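Long-range contact in Aac(6')-Ih protein (Acinetobacter baumannii, PDB 4E8O), which probably transfers an acetyl group from acetyl coenzyme A to the 6'-amino group of aminoglycoside antibiotics, a modification that confers antibiotic resistance: residues L36-L41 / I76-A81. Residues are numbered along the deposited sequence; the frame is centred on the assembly and turned at random.
Sequences LALRCL and IAMLEA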
ATOM      1  N   LEU B  36      11.622  13.101 -18.197  1.00 30.39           N
ATOM      2  CA  LEU B  36      12.203  13.785 -17.040  1.00 30.43           C
ATOM      3  C   LEU B  36      11.619  15.181 -16.851  1.00 31.32           C
ATOM      4  O   LEU B  36      11.278  15.572 -15.732  1.00 31.00           O
ATOM      5  CB  LEU B  36      13.726  13.878 -17.192  1.00 32.07           C
ATOM      6  CG  LEU B  36      14.487  14.658 -16.117  1.00 32.37           C
ATOM      7  CD1 LEU B  36      14.351  13.965 -14.784  1.00 31.14           C
ATOM      8  CD2 LEU B  36      15.956  14.825 -16.478  1.00 33.90           C
ATOM      9  N   ALA B  37      11.506  15.923 -17.949  1.00 32.10           N
ATOM     10  CA  ALA B  37      11.000  17.291 -17.918  1.00 33.18           C
ATOM     11  C   ALA B  37       9.603  17.404 -17.305  1.00 32.69           C
ATOM     12  O   ALA B  37       9.316  18.362 -16.588  1.00 34.41           O
ATOM     13  CB  ALA B  37      11.023  17.893 -19.319  1.00 34.94           C
ATOM     14  N   LEU B  38       8.739  16.438 -17.601  1.00 30.84           N
ATOM     15  CA  LEU B  38       7.398  16.405 -17.026  1.00 29.27           C
ATOM     16  C   LEU B  38       7.404  15.786 -15.633  1.00 27.99           C
ATOM     17  O   LEU B  38       6.679  16.236 -14.744  1.00 27.84           O
ATOM     18  CB  LEU B  38       6.437  15.636 -17.936  1.00 27.32           C
ATOM     19  CG  LEU B  38       6.160  16.272 -19.298  1.00 26.65           C
ATOM     20  CD1 LEU B  38       5.201  15.422 -20.104  1.00 26.00           C
ATOM     21  CD2 LEU B  38       5.594  17.660 -19.106  1.00 26.95           C
ATOM     22  N   ARG B  39       8.228  14.755 -15.451  1.00 27.55           N
ATOM     23  CA  ARG B  39       8.331  14.054 -14.176  1.00 28.13           C
ATOM     24  C   ARG B  39       8.799  14.981 -13.064  1.00 28.70           C
ATOM     25  O   ARG B  39       8.378  14.839 -11.916  1.00 28.37           O
ATOM     26  CB  ARG B  39       9.300  12.871 -14.299  1.00 27.90           C
ATOM     27  CG  ARG B  39       9.042  11.739 -13.325  1.00 26.20           C
ATOM     28  CD  ARG B  39       9.924  10.538 -13.639  1.00 25.33           C
ATOM     29  NE  ARG B  39       9.434   9.319 -13.004  1.00 22.97           N
ATOM     30  CZ  ARG B  39       9.994   8.743 -11.947  1.00 24.33           C
ATOM     31  NH1 ARG B  39      11.080   9.267 -11.394  1.00 24.82           N
ATOM     32  NH2 ARG B  39       9.468   7.635 -11.439  1.00 24.14           N
ATOM     33  N   CYS B  40       9.668  15.930 -13.400  1.00 30.41           N
ATOM     34  CA  CYS B  40      10.196  16.853 -12.394  1.00 31.25           C
ATOM     35  C   CYS B  40       9.166  17.905 -11.988  1.00 31.70           C
ATOM     36  O   CYS B  40       9.282  18.518 -10.925  1.00 32.67           O
ATOM     37  CB  CYS B  40      11.489  17.518 -12.878  1.00 32.34           C
ATOM     38  SG  CYS B  40      11.266  18.886 -14.046  1.00 40.32           S
ATOM     39  N   LEU B  41       8.159  18.110 -12.834  1.00 31.16           N
ATOM     40  CA  LEU B  41       7.057  19.007 -12.498  1.00 31.76           C
ATOM     41  C   LEU B  41       6.117  18.302 -11.529  1.00 31.07           C
ATOM     42  O   LEU B  41       5.602  18.912 -10.589  1.00 31.38           O
ATOM     43  CB  LEU B  41       6.288  19.417 -13.751  1.00 30.98           C
ATOM     44  CG  LEU B  41       7.069  20.020 -14.916  1.00 31.98           C
ATOM     45  CD1 LEU B  41       6.107  20.464 -15.986  1.00 32.36           C
ATOM     46  CD2 LEU B  41       7.923  21.186 -14.467  1.00 33.84           C
ATOM     47  N   ILE B  76       3.395  16.656 -23.589  1.00 36.98           N
ATOM     48  CA  ILE B  76       2.493  17.494 -22.801  1.00 36.24           C
ATOM     49  C   ILE B  76       1.831  16.768 -21.631  1.00 33.49           C
ATOM     50  O   ILE B  76       1.147  17.395 -20.820  1.00 34.31           O
ATOM     51  CB  ILE B  76       1.423  18.201 -23.690  1.00 36.25           C
ATOM     52  CG1 ILE B  76       0.666  17.201 -24.574  1.00 35.73           C
ATOM     53  CG2 ILE B  76       2.069  19.277 -24.547  1.00 39.67           C
ATOM     54  CD1 ILE B  76      -0.531  16.534 -23.902  1.00 34.02           C
ATOM     55  N   ALA B  77       2.030  15.453 -21.550  1.00 31.94           N
ATOM     56  CA  ALA B  77       1.458  14.651 -20.468  1.00 29.26           C
ATOM     57  C   ALA B  77       2.218  13.344 -20.265  1.00 27.14           C
ATOM     58  O   ALA B  77       2.830  12.824 -21.201  1.00 28.27           O
ATOM     59  CB  ALA B  77      -0.013  14.366 -20.733  1.00 29.56           C
ATOM     60  N   MET B  78       2.166  12.814 -19.044  1.00 25.02           N
ATOM     61  CA  MET B  78       2.795  11.533 -18.721  1.00 23.70           C
ATOM     62  C   MET B  78       1.954  10.766 -17.713  1.00 22.37           C
ATOM     63  O   MET B  78       1.201  11.364 -16.945  1.00 22.09           O
ATOM     64  CB  MET B  78       4.192  11.742 -18.134  1.00 23.13           C
ATOM     65  CG  MET B  78       4.213  12.641 -16.908  1.00 23.14           C
ATOM     66  SD  MET B  78       5.563  12.276 -15.761  1.00 34.49           S
ATOM     67  CE  MET B  78       4.814  10.982 -14.774  1.00 34.54           C
ATOM     68  N   LEU B  79       2.098   9.444 -17.715  1.00 21.15           N
ATOM     69  CA  LEU B  79       1.450   8.584 -16.734  1.00 20.36           C
ATOM     70  C   LEU B  79       2.406   7.460 -16.357  1.00 20.77           C
ATOM     71  O   LEU B  79       3.164   6.967 -17.200  1.00 21.53           O
ATOM     72  CB  LEU B  79       0.156   7.991 -17.307  1.00 20.63           C
ATOM     73  CG  LEU B  79      -0.617   6.990 -16.440  1.00 19.81           C
ATOM     74  CD1 LEU B  79      -2.102   7.072 -16.728  1.00 20.56           C
ATOM     75  CD2 LEU B  79      -0.133   5.570 -16.673  1.00 19.29           C
ATOM     76  N   GLU B  80       2.368   7.052 -15.094  1.00 21.51           N
ATOM     77  CA  GLU B  80       3.094   5.871 -14.661  1.00 20.78           C
ATOM     78  C   GLU B  80       2.135   4.976 -13.890  1.00 19.37           C
ATOM     79  O   GLU B  80       1.331   5.458 -13.095  1.00 18.45           O
ATOM     80  CB  GLU B  80       4.309   6.261 -13.802  1.00 19.98           C
ATOM     81  CG  GLU B  80       5.285   7.191 -14.525  1.00 19.94           C
ATOM     82  CD  GLU B  80       6.528   7.523 -13.718  1.00 21.13           C
ATOM     83  OE1 GLU B  80       6.862   6.778 -12.766  1.00 21.91           O
ATOM     84  OE2 GLU B  80       7.185   8.537 -14.045  1.00 21.54           O
ATOM     85  N   ALA B  81       2.204   3.673 -14.126  1.00 19.42           N
ATOM     86  CA  ALA B  81       1.326   2.752 -13.418  1.00 18.50           C
ATOM     87  C   ALA B  81       2.077   1.473 -13.129  1.00 18.51           C
ATOM     88  O   ALA B  81       3.123   1.212 -13.729  1.00 19.40           O
ATOM     89  CB  ALA B  81       0.066   2.467 -14.229  1.00 18.72           C
TER
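The helical segment 36-41 crosses the strand segment 76-81 at 75°, their axes 8.5 Å apart, with the CA atoms of L38 and M78 the closest pair across and R39 reaching over to E80. The case illustrates how a helix can be fixed to a sheet by a buried ion pair set beside an apolar patch. R39 holds E80 side-on: NE meets OE2 at 2.6 Å, while NH2 meets OE1 at 3.0 Å. Both bonds are nearly straight and use the syn lone pairs, and the guanidinium and carboxylate planes lie only 2° apart. The arginine gets there on a chain extended from CG to NE, its CG anti to the backbone N (chi1 -154°). R39 NH1 also forms a salt bridge with E53 and a hydrogen bond with H50, and W35 hydrogen-bonds E80 OE2, so further partners would limit rotation of the pair; although buried, both groups probably stay charged because each neutralises the other. Alongside, M78 bends at its last torsion and lays SD 3.7 Å from R39 CA, its CG resting against L38 CB. L38 extends CD1 to the strand backbone, 3.5 Å from A77 N. In this GNAT fold, strand 75-84 lies between strands 63-69 and 96-104; helix 32-42 packs on one face, where L38 also touches F103, while A77 and L79 meet helix 113-127 on the other.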